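Local coordinates for protein alanine glyoxylate transaminase (Thermococcus litoralis, PDB 2ZC0) that probably catalyses the pyridoxal-phosphate-dependent transfer of an amino group from alanine to glyoxylate, as a fold-type I aminotransferase, at residues 121-126 with 172-177; 192-197 with 225-230; 320-325 with 393-398; 338-343 with 374-379. All coordinates share one frame; numbering follows the deposited sequence.

From the N terminus, contact 1 comes first: 121-126 meets 172-177 where the parallel strands 124-129 and 175-180 of the large mixed sheet begin, closing a loop that holds strand 145-152 and helix 158-170. Strand 175-180 leads on to helix 194-207, whose first turn takes part in contact 2 by meeting the loop 225-230. These two contacts follow in series, without touching. Contact 3 then closes the longest loop, bringing the end of helix 295-322 against helix 389-404. Contact 4 is nested inside that loop and pairs strands 336-340 and 377-381. Contacts 3 and 4 do touch, through Leu323 and Leu397 against Phe339.

Contact 1 (121-126 with 172-177); sequences PGDVVI and GQKVKL
Asp123 lays its carboxylate across the ends of two lysines, one oxygen for each. OD1 takes a salt bridge from Lys174 NZ at 3.1 Å, met on the syn side and 24° out of the carboxylate plane, while OD2 faces Lys176 NZ in a longer salt bridge of 3.5 Å. A water ties the group together: it donates to Asp123 OD2 and accepts from both lysine NZ atoms. Lys174 reaches the site because its chain is fully extended, with CG anti to the backbone N (chi1 168°). Asp123 OD2 is also bound by Asp120 N, and Lys176 NZ by Tyr6 O of the fourth subunit, so the network links this end of the sheet to the fourth subunit. Farther along, backbone bonds hold the segments together, Val124 N to Lys174 O at 3.3 Å and Ile126 N to Leu177 O at 3.1 Å. Between them a second water accepts from Leu177 N and donates to Val124 O. Ile126 CG2 packs on Val175 CG2 at 3.9 Å. Strands 124-129 and 175-180 are parallel neighbours in the central mixed sheet; strand 145-152 flanks the first on its other side, and helix 158-170 touches Ile126 and Gln173 through Leu161 and Leu168.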
loop_
_atom_site.group_PDB
_atom_site.type_symbol
_atom_site.label_atom_id
_atom_site.label_comp_id
_atom_site.label_asym_id
_atom_site.label_seq_id
_atom_site.Cartn_x
_atom_site.Cartn_y
_atom_site.Cartn_z
ATOM N N PRO A 121 -5.591 0.624 -1.099
ATOM C CA PRO A 121 -5.238 0.788 -2.512
ATOM C C PRO A 121 -5.771 -0.364 -3.403
ATOM O O PRO A 121 -5.541 -1.539 -3.112
ATOM C CB PRO A 121 -3.716 0.850 -2.466
ATOM C CG PRO A 121 -3.469 1.581 -1.154
ATOM C CD PRO A 121 -4.435 0.879 -0.220
ATOM N N GLY A 122 -6.486 -0.025 -4.479
ATOM C CA GLY A 122 -7.026 -1.045 -5.360
ATOM C C GLY A 122 -8.530 -1.222 -5.203
ATOM O O GLY A 122 -9.215 -1.729 -6.096
ATOM N N ASP A 123 -9.056 -0.814 -4.057
ATOM C CA ASP A 123 -10.487 -0.922 -3.813
ATOM C C ASP A 123 -11.242 -0.157 -4.897
ATOM O O ASP A 123 -10.796 0.896 -5.358
ATOM C CB ASP A 123 -10.875 -0.297 -2.467
ATOM C CG ASP A 123 -10.610 -1.202 -1.275
ATOM O OD1 ASP A 123 -10.192 -2.365 -1.451
ATOM O OD2 ASP A 123 -10.843 -0.728 -0.140
ATOM N N VAL A 124 -12.385 -0.696 -5.307
ATOM C CA VAL A 124 -13.219 -0.027 -6.296
ATOM C C VAL A 124 -14.258 0.731 -5.495
ATOM O O VAL A 124 -14.831 0.197 -4.559
ATOM C CB VAL A 124 -13.966 -1.019 -7.206
ATOM C CG1 VAL A 124 -15.153 -0.312 -7.887
ATOM C CG2 VAL A 124 -13.016 -1.586 -8.245
ATOM N N VAL A 125 -14.481 1.987 -5.834
ATOM C CA VAL A 125 -15.510 2.745 -5.152
ATOM C C VAL A 125 -16.425 3.220 -6.268
ATOM O O VAL A 125 -15.953 3.751 -7.275
ATOM C CB VAL A 125 -14.942 3.957 -4.361
ATOM C CG1 VAL A 125 -13.892 4.655 -5.148
ATOM C CG2 VAL A 125 -16.059 4.916 -4.035
ATOM N N ILE A 126 -17.727 2.989 -6.120
ATOM C CA ILE A 126 -18.661 3.398 -7.151
ATOM C C ILE A 126 -19.235 4.773 -6.852
ATOM O O ILE A 126 -19.506 5.113 -5.703
ATOM C CB ILE A 126 -19.765 2.309 -7.362
ATOM C CG1 ILE A 126 -21.028 2.909 -7.976
ATOM C CG2 ILE A 126 -20.066 1.615 -6.072
ATOM C CD1 ILE A 126 -21.906 3.660 -6.989
ATOM N N GLY A 172 -14.908 -10.582 -10.409
ATOM C CA GLY A 172 -14.173 -10.876 -9.194
ATOM C C GLY A 172 -13.631 -9.618 -8.535
ATOM O O GLY A 172 -12.700 -9.684 -7.744
ATOM N N GLN A 173 -14.216 -8.470 -8.866
ATOM C CA GLN A 173 -13.781 -7.195 -8.316
ATOM C C GLN A 173 -14.358 -6.938 -6.931
ATOM O O GLN A 173 -15.518 -7.246 -6.653
ATOM C CB GLN A 173 -14.182 -6.033 -9.242
ATOM C CG GLN A 173 -13.475 -6.025 -10.592
ATOM C CD GLN A 173 -12.030 -5.550 -10.508
ATOM O OE1 GLN A 173 -11.759 -4.381 -10.200
ATOM N NE2 GLN A 173 -11.094 -6.452 -10.790
ATOM N N LYS A 174 -13.545 -6.343 -6.070
ATOM C CA LYS A 174 -13.990 -6.025 -4.729
ATOM C C LYS A 174 -14.461 -4.584 -4.647
ATOM O O LYS A 174 -13.752 -3.662 -5.040
ATOM C CB LYS A 174 -12.866 -6.235 -3.732
ATOM C CG LYS A 174 -13.169 -5.656 -2.368
ATOM C CD LYS A 174 -11.942 -5.725 -1.499
ATOM C CE LYS A 174 -12.152 -5.047 -0.174
ATOM N NZ LYS A 174 -10.810 -4.741 0.415
ATOM N N VAL A 175 -15.668 -4.399 -4.139
ATOM C CA VAL A 175 -16.231 -3.074 -3.985
ATOM C C VAL A 175 -16.899 -3.007 -2.622
ATOM O O VAL A 175 -17.404 -4.009 -2.121
ATOM C CB VAL A 175 -17.287 -2.784 -5.078
ATOM C CG1 VAL A 175 -18.369 -3.861 -5.061
ATOM C CG2 VAL A 175 -17.905 -1.398 -4.838
ATOM N N LYS A 176 -16.914 -1.842 -2.000
ATOM C CA LYS A 176 -17.560 -1.784 -0.698
ATOM C C LYS A 176 -18.288 -0.486 -0.445
ATOM O O LYS A 176 -19.225 -0.451 0.351
ATOM C CB LYS A 176 -16.537 -1.999 0.422
ATOM C CG LYS A 176 -15.876 -0.726 0.897
ATOM C CD LYS A 176 -14.940 -0.939 2.099
ATOM C CE LYS A 176 -13.629 -1.610 1.700
ATOM N NZ LYS A 176 -12.642 -1.531 2.799
ATOM N N LEU A 177 -17.867 0.581 -1.111
ATOM C CA LEU A 177 -18.493 1.875 -0.889
ATOM C C LEU A 177 -19.142 2.450 -2.127
ATOM O O LEU A 177 -18.756 2.155 -3.263
ATOM C CB LEU A 177 -17.460 2.899 -0.382
ATOM C CG LEU A 177 -16.504 2.549 0.766
ATOM C CD1 LEU A 177 -15.427 3.639 0.888
ATOM C CD2 LEU A 177 -17.284 2.411 2.055
HETATM O O HOH W 1 -10.324 -2.643 1.900
HETATM O O HOH W 2 -14.997 0.584 -1.924
#

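Contact 2 (192-197 with 225-230); sequences MSMERR and GDIVPL
The first turn of helix 194-207 sets Met194 and Arg197 against Val228, in the extended loop 225-230 that lies between strands 210-214 and 239-244. Arg197 carries much of the contact. Its NE and NH2 both point to Val228 O, each at 3.1 Å, in two weak bonds bent to 130° and 128°. NH1 turns back on its own segment and binds Met192 O at 2.7 Å, with that oxygen almost in the guanidinium plane. Ile227 CD1 lies near NH1 and NH2, whereas Pro229 CA sits at the guanidinium edge. The aliphatic root of the arginine is used too: Leu230 CD2 packs on Arg197 CB at 3.4 Å. Met194, its chain bent at chi2 and chi3, curls its sulfur toward the loop and accepts a weak bond from Val228 N (3.4 Å), while CE presses tightly on Val228 CG2 at 3.5 Å. A leucine in place of Arg197 would probably leave Met192 O and Val228 O without these donors and let the loop shift against the helix. Thr183 OG1 weakly engages NH2 as well, so the donors named here go to neutral oxygens, two carbonyls and a hydroxyl, whose dipoles probably help to stabilise the charge.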
loop_
_atom_site.group_PDB
_atom_site.type_symbol
_atom_site.label_atom_id
_atom_site.label_comp_id
_atom_site.label_asym_id
_atom_site.label_seq_id
_atom_site.Cartn_x
_atom_site.Cartn_y
_atom_site.Cartn_z
ATOM N N MET A 192 -31.562 13.178 -6.637
ATOM C CA MET A 192 -32.139 11.844 -6.603
ATOM C C MET A 192 -33.563 11.886 -6.063
ATOM O O MET A 192 -33.857 12.609 -5.112
ATOM C CB MET A 192 -31.279 10.945 -5.719
ATOM C CG MET A 192 -31.581 9.484 -5.834
ATOM S SD MET A 192 -30.529 8.528 -4.728
ATOM C CE MET A 192 -29.008 8.597 -5.639
ATOM N N SER A 193 -34.448 11.110 -6.677
ATOM C CA SER A 193 -35.836 11.061 -6.242
ATOM C C SER A 193 -35.953 10.109 -5.054
ATOM O O SER A 193 -35.141 9.185 -4.904
ATOM C CB SER A 193 -36.731 10.598 -7.395
ATOM O OG SER A 193 -36.484 9.245 -7.743
ATOM N N MET A 194 -36.955 10.337 -4.210
ATOM C CA MET A 194 -37.164 9.494 -3.038
ATOM C C MET A 194 -37.304 8.033 -3.460
ATOM O O MET A 194 -36.877 7.126 -2.745
ATOM C CB MET A 194 -38.416 9.935 -2.260
ATOM C CG MET A 194 -38.345 11.339 -1.637
ATOM S SD MET A 194 -37.001 11.565 -0.421
ATOM C CE MET A 194 -37.298 10.166 0.694
ATOM N N GLU A 195 -37.895 7.810 -4.628
ATOM C CA GLU A 195 -38.086 6.456 -5.144
ATOM C C GLU A 195 -36.738 5.744 -5.323
ATOM O O GLU A 195 -36.579 4.583 -4.946
ATOM C CB GLU A 195 -38.846 6.526 -6.477
ATOM C CG GLU A 195 -38.794 5.267 -7.334
ATOM C CD GLU A 195 -39.497 5.456 -8.678
ATOM O OE1 GLU A 195 -39.397 6.566 -9.257
ATOM O OE2 GLU A 195 -40.139 4.492 -9.163
ATOM N N ARG A 196 -35.766 6.452 -5.892
ATOM C CA ARG A 196 -34.433 5.895 -6.129
ATOM C C ARG A 196 -33.616 5.806 -4.849
ATOM O O ARG A 196 -32.772 4.929 -4.696
ATOM C CB ARG A 196 -33.700 6.741 -7.167
ATOM C CG ARG A 196 -34.285 6.568 -8.553
ATOM C CD ARG A 196 -33.467 7.272 -9.607
ATOM N NE ARG A 196 -34.031 7.069 -10.935
ATOM C CZ ARG A 196 -33.541 7.610 -12.044
ATOM N NH1 ARG A 196 -34.126 7.373 -13.214
ATOM N NH2 ARG A 196 -32.464 8.383 -11.983
ATOM N N ARG A 197 -33.887 6.719 -3.930
ATOM C CA ARG A 197 -33.205 6.747 -2.652
ATOM C C ARG A 197 -33.541 5.475 -1.875
ATOM O O ARG A 197 -32.675 4.904 -1.216
ATOM C CB ARG A 197 -33.626 8.002 -1.879
ATOM C CG ARG A 197 -33.158 9.267 -2.574
ATOM C CD ARG A 197 -33.948 10.481 -2.177
ATOM N NE ARG A 197 -33.270 11.313 -1.199
ATOM C CZ ARG A 197 -32.748 12.507 -1.460
ATOM N NH1 ARG A 197 -32.830 13.010 -2.687
ATOM N NH2 ARG A 197 -32.147 13.202 -0.486
ATOM N N GLY A 225 -40.219 18.512 -2.625
ATOM C CA GLY A 225 -41.276 18.458 -1.628
ATOM C C GLY A 225 -40.658 18.343 -0.249
ATOM O O GLY A 225 -40.091 19.305 0.268
ATOM N N ASP A 226 -40.770 17.168 0.355
ATOM C CA ASP A 226 -40.178 16.931 1.665
ATOM C C ASP A 226 -39.187 15.791 1.437
ATOM O O ASP A 226 -39.377 14.682 1.934
ATOM C CB ASP A 226 -41.254 16.519 2.685
ATOM C CG ASP A 226 -40.770 16.614 4.134
ATOM O OD1 ASP A 226 -40.325 17.710 4.551
ATOM O OD2 ASP A 226 -40.845 15.596 4.863
ATOM N N ILE A 227 -38.146 16.059 0.652
ATOM C CA ILE A 227 -37.155 15.029 0.381
ATOM C C ILE A 227 -36.270 14.896 1.610
ATOM O O ILE A 227 -35.869 15.891 2.215
ATOM C CB ILE A 227 -36.254 15.366 -0.836
ATOM C CG1 ILE A 227 -35.326 16.532 -0.496
ATOM C CG2 ILE A 227 -37.114 15.687 -2.044
ATOM C CD1 ILE A 227 -34.043 16.542 -1.289
ATOM N N VAL A 228 -35.976 13.663 1.988
ATOM C CA VAL A 228 -35.145 13.448 3.150
ATOM C C VAL A 228 -33.869 12.710 2.767
ATOM O O VAL A 228 -33.835 11.951 1.789
ATOM C CB VAL A 228 -35.902 12.652 4.247
ATOM C CG1 VAL A 228 -37.238 13.321 4.536
ATOM C CG2 VAL A 228 -36.110 11.217 3.811
ATOM N N PRO A 229 -32.788 12.955 3.522
ATOM C CA PRO A 229 -31.489 12.322 3.291
ATOM C C PRO A 229 -31.620 10.816 3.415
ATOM O O PRO A 229 -32.524 10.320 4.090
ATOM C CB PRO A 229 -30.630 12.898 4.405
ATOM C CG PRO A 229 -31.203 14.267 4.599
ATOM C CD PRO A 229 -32.685 14.016 4.543
ATOM N N LEU A 230 -30.726 10.088 2.755
ATOM C CA LEU A 230 -30.736 8.633 2.846
ATOM C C LEU A 230 -30.487 8.261 4.306
ATOM O O LEU A 230 -31.008 7.267 4.801
ATOM C CB LEU A 230 -29.637 8.036 1.977
ATOM C CG LEU A 230 -29.606 8.367 0.483
ATOM C CD1 LEU A 230 -28.235 8.028 -0.088
ATOM C CD2 LEU A 230 -30.704 7.580 -0.247
#

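Contact 3 (320-325 with 393-398); sequences ENHLPN and GIKKLA
Leu323 reaches across to helix 389-404 with both methyl branches, and Ala398 is what they meet. CD2 presses on Ala398 CB at 3.3 Å, tighter than carbons usually sit, while CD1 lies at 4.0 Å from the same CB. The CD2 methyl also touches Leu397 CD1 at 4.0 Å and, more loosely, Ile394 CG2 at 4.3 Å, so one branch fits among three residues within about one turn of the helix, two of them adjacent. One residue earlier, His322 puts its CB 4.1 Å from Ala398 CB. Its imidazole and the extended chain of Lys395 cross obliquely, but their closest carbons sit too near to be trusted, so the detail of this approach is doubtful. The charged end of that lysine stands apart from the ring, with Lys395 NZ 5.0 Å from His322 NE2. These side chains are brought in by the end of helix 295-322: His322 is its last residue, and Leu323 is the first to leave helical angles, its CG anti to the carbonyl carbon (chi1 -75°), which sends both methyls toward Ala398. On the opposing helix, Ile394 continues onto Met315, Ala318 and Leu319 of helix 295-322, and Leu397 onto Phe350 and Leu354 of helix 347-357. The arrangement is helix-against-helix packing, in which the C-terminal end of a long helix and the residue following it lie on a late helix of the chain, as in the small domain of fold-type I aminotransferases.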
loop_
_atom_site.group_PDB
_atom_site.type_symbol
_atom_site.label_atom_id
_atom_site.label_comp_id
_atom_site.label_asym_id
_atom_site.label_seq_id
_atom_site.Cartn_x
_atom_site.Cartn_y
_atom_site.Cartn_z
ATOM N N GLU A 320 -32.830 29.543 -21.452
ATOM C CA GLU A 320 -33.965 29.128 -22.270
ATOM C C GLU A 320 -34.332 30.201 -23.296
ATOM O O GLU A 320 -34.877 29.899 -24.358
ATOM C CB GLU A 320 -35.160 28.813 -21.367
ATOM C CG GLU A 320 -35.910 27.548 -21.758
ATOM C CD GLU A 320 -36.276 26.687 -20.552
ATOM O OE1 GLU A 320 -36.753 27.250 -19.538
ATOM O OE2 GLU A 320 -36.095 25.448 -20.624
ATOM N N ASN A 321 -34.007 31.450 -22.974
ATOM C CA ASN A 321 -34.286 32.583 -23.848
ATOM C C ASN A 321 -33.250 32.757 -24.963
ATOM O O ASN A 321 -33.604 33.093 -26.093
ATOM C CB ASN A 321 -34.367 33.868 -23.017
ATOM C CG ASN A 321 -34.524 35.111 -23.870
ATOM O OD1 ASN A 321 -34.834 35.024 -25.062
ATOM N ND2 ASN A 321 -34.312 36.283 -23.262
ATOM N N HIS A 322 -31.979 32.517 -24.651
ATOM C CA HIS A 322 -30.918 32.681 -25.639
ATOM C C HIS A 322 -30.356 31.382 -26.220
ATOM O O HIS A 322 -29.718 31.407 -27.273
ATOM C CB HIS A 322 -29.789 33.533 -25.053
ATOM C CG HIS A 322 -30.245 34.874 -24.562
ATOM N ND1 HIS A 322 -29.555 36.039 -24.827
ATOM C CD2 HIS A 322 -31.320 35.234 -23.823
ATOM C CE1 HIS A 322 -30.190 37.057 -24.271
ATOM N NE2 HIS A 322 -31.264 36.596 -23.656
ATOM N N LEU A 323 -30.570 30.257 -25.537
ATOM C CA LEU A 323 -30.115 28.956 -26.039
ATOM C C LEU A 323 -31.233 27.910 -25.953
ATOM O O LEU A 323 -31.019 26.806 -25.452
ATOM C CB LEU A 323 -28.903 28.433 -25.256
ATOM C CG LEU A 323 -27.503 29.015 -25.469
ATOM C CD1 LEU A 323 -27.244 29.249 -26.954
ATOM C CD2 LEU A 323 -27.384 30.304 -24.687
ATOM N N PRO A 324 -32.436 28.239 -26.460
ATOM C CA PRO A 324 -33.576 27.315 -26.423
ATOM C C PRO A 324 -33.393 25.962 -27.106
ATOM O O PRO A 324 -34.157 25.031 -26.846
ATOM C CB PRO A 324 -34.701 28.130 -27.061
ATOM C CG PRO A 324 -33.965 29.009 -28.024
ATOM C CD PRO A 324 -32.791 29.467 -27.193
ATOM N N ASN A 325 -32.394 25.847 -27.975
ATOM C CA ASN A 325 -32.162 24.585 -28.667
ATOM C C ASN A 325 -31.066 23.737 -28.027
ATOM O O ASN A 325 -30.742 22.658 -28.526
ATOM C CB ASN A 325 -31.815 24.828 -30.141
ATOM C CG ASN A 325 -32.925 25.539 -30.898
ATOM O OD1 ASN A 325 -34.110 25.259 -30.704
ATOM N ND2 ASN A 325 -32.542 26.457 -31.778
ATOM N N GLY A 393 -23.359 37.240 -18.693
ATOM C CA GLY A 393 -22.500 36.078 -18.858
ATOM C C GLY A 393 -23.086 35.034 -19.789
ATOM O O GLY A 393 -22.389 34.513 -20.660
ATOM N N ILE A 394 -24.362 34.708 -19.609
ATOM C CA ILE A 394 -24.995 33.722 -20.477
ATOM C C ILE A 394 -25.155 34.240 -21.912
ATOM O O ILE A 394 -25.145 33.447 -22.855
ATOM C CB ILE A 394 -26.378 33.275 -19.935
ATOM C CG1 ILE A 394 -26.193 32.252 -18.815
ATOM C CG2 ILE A 394 -27.221 32.671 -21.049
ATOM C CD1 ILE A 394 -26.067 32.875 -17.461
ATOM N N LYS A 395 -25.310 35.553 -22.084
ATOM C CA LYS A 395 -25.448 36.115 -23.435
ATOM C C LYS A 395 -24.131 35.960 -24.185
ATOM O O LYS A 395 -24.103 35.496 -25.326
ATOM C CB LYS A 395 -25.849 37.598 -23.382
ATOM C CG LYS A 395 -27.330 37.828 -23.111
ATOM C CD LYS A 395 -27.662 39.297 -22.841
ATOM C CE LYS A 395 -29.101 39.446 -22.355
ATOM N NZ LYS A 395 -29.389 40.824 -21.872
ATOM N N LYS A 396 -23.042 36.348 -23.528
ATOM C CA LYS A 396 -21.707 36.238 -24.109
ATOM C C LYS A 396 -21.448 34.777 -24.438
ATOM O O LYS A 396 -20.835 34.455 -25.456
ATOM C CB LYS A 396 -20.652 36.731 -23.111
ATOM C CG LYS A 396 -20.593 38.236 -22.946
ATOM C CD LYS A 396 -19.633 38.633 -21.839
ATOM C CE LYS A 396 -19.202 40.093 -21.967
ATOM N NZ LYS A 396 -18.273 40.297 -23.122
ATOM N N LEU A 397 -21.922 33.896 -23.564
ATOM C CA LEU A 397 -21.752 32.461 -23.751
ATOM C C LEU A 397 -22.511 32.019 -24.996
ATOM O O LEU A 397 -22.028 31.194 -25.775
ATOM C CB LEU A 397 -22.270 31.716 -22.508
ATOM C CG LEU A 397 -22.413 30.188 -22.488
ATOM C CD1 LEU A 397 -23.702 29.786 -23.169
ATOM C CD2 LEU A 397 -21.216 29.528 -23.150
ATOM N N ALA A 398 -23.704 32.579 -25.171
ATOM C CA ALA A 398 -24.556 32.270 -26.317
ATOM C C ALA A 398 -23.900 32.782 -27.596
ATOM O O ALA A 398 -23.977 32.142 -28.643
ATOM C CB ALA A 398 -25.932 32.916 -26.131
#

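Contact 4 (338-343 with 374-379); sequences MFFLPE and GKNAIR
Asn376 holds its amide between the backbone N and the carbonyl carbon (chi1 61°), which turns ND2 toward Leu341 O; Met338, with CG anti to its N (chi1 -173°) and bends at chi2 and chi3, folds its sulfur over the partner strand. Met338 lies in, and Asn376 just ahead of, the antiparallel pair of strands 336-340 and 377-381. Phe339 and Ile378 form the hydrogen-bonded pair, Phe339 N to Ile378 O at 2.8 Å and Ile378 N to Phe339 O at 2.9 Å, flanked by the non-hydrogen-bonded pairs Met338 with Arg379 and Phe340 with Ala377. Beyond the strands, Leu341 N gives a nearly straight bond to Asn376 O at 2.9 Å. Asn376 sits inside a type I turn from Gly374 to Ala377. On one face Met338 SD lies 3.9 Å from Ala377 CB, and the Phe340 ring presents its edge to Asn376 ND2, the ring and amide planes 47° apart. On the other, Leu341 CD1 presses on Ile378 CD1 at 3.5 Å, and Phe339 meets the ring of Tyr401. With an alanine in place of Asn376, Leu341 O is likely to lose this side-chain donor, leaving the backbone bond alone to join the two residues. Arg379 runs on from the pair toward the cofactor, its guanidinium bound by Ala40 O and Asn186 OD1, with Asn186 part of the pyridoxamine phosphate pocket. At the other end of the pair, Asn376 ND2 meets Leu341 O at 2.7 Å, from above the carbonyl plane.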
loop_
_atom_site.group_PDB
_atom_site.type_symbol
_atom_site.label_atom_id
_atom_site.label_comp_id
_atom_site.label_asym_id
_atom_site.label_seq_id
_atom_site.Cartn_x
_atom_site.Cartn_y
_atom_site.Cartn_z
ATOM N N MET A 338 -25.582 22.221 -15.509
ATOM C CA MET A 338 -24.692 21.627 -16.492
ATOM C C MET A 338 -25.257 21.928 -17.864
ATOM O O MET A 338 -26.365 21.507 -18.202
ATOM C CB MET A 338 -24.573 20.110 -16.334
ATOM C CG MET A 338 -23.510 19.499 -17.246
ATOM S SD MET A 338 -21.795 19.880 -16.669
ATOM C CE MET A 338 -21.382 18.342 -15.907
ATOM N N PHE A 339 -24.477 22.673 -18.636
ATOM C CA PHE A 339 -24.818 23.063 -19.995
ATOM C C PHE A 339 -24.108 22.103 -20.938
ATOM O O PHE A 339 -22.979 21.689 -20.679
ATOM C CB PHE A 339 -24.319 24.481 -20.262
ATOM C CG PHE A 339 -24.625 24.984 -21.641
ATOM C CD1 PHE A 339 -25.891 25.480 -21.949
ATOM C CD2 PHE A 339 -23.649 24.969 -22.632
ATOM C CE1 PHE A 339 -26.176 25.955 -23.219
ATOM C CE2 PHE A 339 -23.928 25.443 -23.913
ATOM C CZ PHE A 339 -25.195 25.938 -24.204
ATOM N N PHE A 340 -24.760 21.755 -22.037
ATOM C CA PHE A 340 -24.166 20.839 -22.992
ATOM C C PHE A 340 -24.011 21.467 -24.368
ATOM O O PHE A 340 -24.944 22.084 -24.886
ATOM C CB PHE A 340 -25.023 19.579 -23.106
ATOM C CG PHE A 340 -25.002 18.720 -21.876
ATOM C CD1 PHE A 340 -24.048 17.718 -21.727
ATOM C CD2 PHE A 340 -25.938 18.911 -20.861
ATOM C CE1 PHE A 340 -24.027 16.921 -20.593
ATOM C CE2 PHE A 340 -25.921 18.114 -19.720
ATOM C CZ PHE A 340 -24.965 17.119 -19.588
ATOM N N LEU A 341 -22.819 21.324 -24.935
ATOM C CA LEU A 341 -22.529 21.818 -26.271
ATOM C C LEU A 341 -23.030 20.695 -27.176
ATOM O O LEU A 341 -23.470 19.655 -26.680
ATOM C CB LEU A 341 -21.014 21.997 -26.449
ATOM C CG LEU A 341 -20.356 23.349 -26.141
ATOM C CD1 LEU A 341 -20.948 23.989 -24.906
ATOM C CD2 LEU A 341 -18.861 23.137 -25.976
ATOM N N PRO A 342 -22.995 20.889 -28.505
ATOM C CA PRO A 342 -23.461 19.827 -29.400
ATOM C C PRO A 342 -22.570 18.607 -29.216
ATOM O O PRO A 342 -21.390 18.742 -28.887
ATOM C CB PRO A 342 -23.307 20.452 -30.783
ATOM C CG PRO A 342 -23.570 21.896 -30.515
ATOM C CD PRO A 342 -22.751 22.129 -29.260
ATOM N N GLU A 343 -23.131 17.420 -29.412
ATOM C CA GLU A 343 -22.355 16.198 -29.255
ATOM C C GLU A 343 -21.082 16.260 -30.099
ATOM O O GLU A 343 -21.117 16.666 -31.259
ATOM C CB GLU A 343 -23.202 14.981 -29.648
ATOM C CG GLU A 343 -24.106 15.219 -30.848
ATOM C CD GLU A 343 -25.590 15.163 -30.489
ATOM O OE1 GLU A 343 -25.940 15.512 -29.336
ATOM O OE2 GLU A 343 -26.408 14.782 -31.364
ATOM N N GLY A 374 -18.859 13.108 -21.488
ATOM C CA GLY A 374 -18.798 14.481 -21.015
ATOM C C GLY A 374 -17.941 15.470 -21.777
ATOM O O GLY A 374 -17.835 16.625 -21.374
ATOM N N LYS A 375 -17.330 15.038 -22.873
ATOM C CA LYS A 375 -16.474 15.924 -23.669
ATOM C C LYS A 375 -17.077 17.287 -23.988
ATOM O O LYS A 375 -16.358 18.286 -24.080
ATOM C CB LYS A 375 -16.096 15.259 -24.988
ATOM C CG LYS A 375 -15.096 16.071 -25.803
ATOM C CD LYS A 375 -14.868 15.452 -27.177
ATOM C CE LYS A 375 -13.787 16.192 -27.962
ATOM N NZ LYS A 375 -12.451 16.131 -27.289
ATOM N N ASN A 376 -18.393 17.324 -24.163
ATOM C CA ASN A 376 -19.096 18.553 -24.510
ATOM C C ASN A 376 -19.761 19.237 -23.322
ATOM O O ASN A 376 -20.508 20.201 -23.491
ATOM C CB ASN A 376 -20.154 18.247 -25.576
ATOM C CG ASN A 376 -21.205 17.245 -25.098
ATOM O OD1 ASN A 376 -20.871 16.165 -24.597
ATOM N ND2 ASN A 376 -22.481 17.598 -25.263
ATOM N N ALA A 377 -19.491 18.748 -22.118
ATOM C CA ALA A 377 -20.103 19.328 -20.935
ATOM C C ALA A 377 -19.427 20.606 -20.459
ATOM O O ALA A 377 -18.230 20.800 -20.644
ATOM C CB ALA A 377 -20.120 18.305 -19.809
ATOM N N ILE A 378 -20.215 21.484 -19.854
ATOM C CA ILE A 378 -19.706 22.731 -19.303
ATOM C C ILE A 378 -20.513 23.015 -18.042
ATOM O O ILE A 378 -21.740 23.126 -18.092
ATOM C CB ILE A 378 -19.866 23.929 -20.284
ATOM C CG1 ILE A 378 -18.695 23.974 -21.276
ATOM C CG2 ILE A 378 -19.914 25.238 -19.509
ATOM C CD1 ILE A 378 -18.764 22.947 -22.380
ATOM N N ARG A 379 -19.838 23.123 -16.905
ATOM C CA ARG A 379 -20.554 23.398 -15.670
ATOM C C ARG A 379 -20.677 24.898 -15.456
ATOM O O ARG A 379 -19.711 25.650 -15.636
ATOM C CB ARG A 379 -19.833 22.758 -14.494
ATOM C CG ARG A 379 -20.671 22.642 -13.245
ATOM C CD ARG A 379 -19.783 22.267 -12.085
ATOM N NE ARG A 379 -19.009 23.428 -11.674
ATOM C CZ ARG A 379 -18.117 23.432 -10.692
ATOM N NH1 ARG A 379 -17.870 22.320 -10.011
ATOM N NH2 ARG A 379 -17.504 24.563 -10.371
#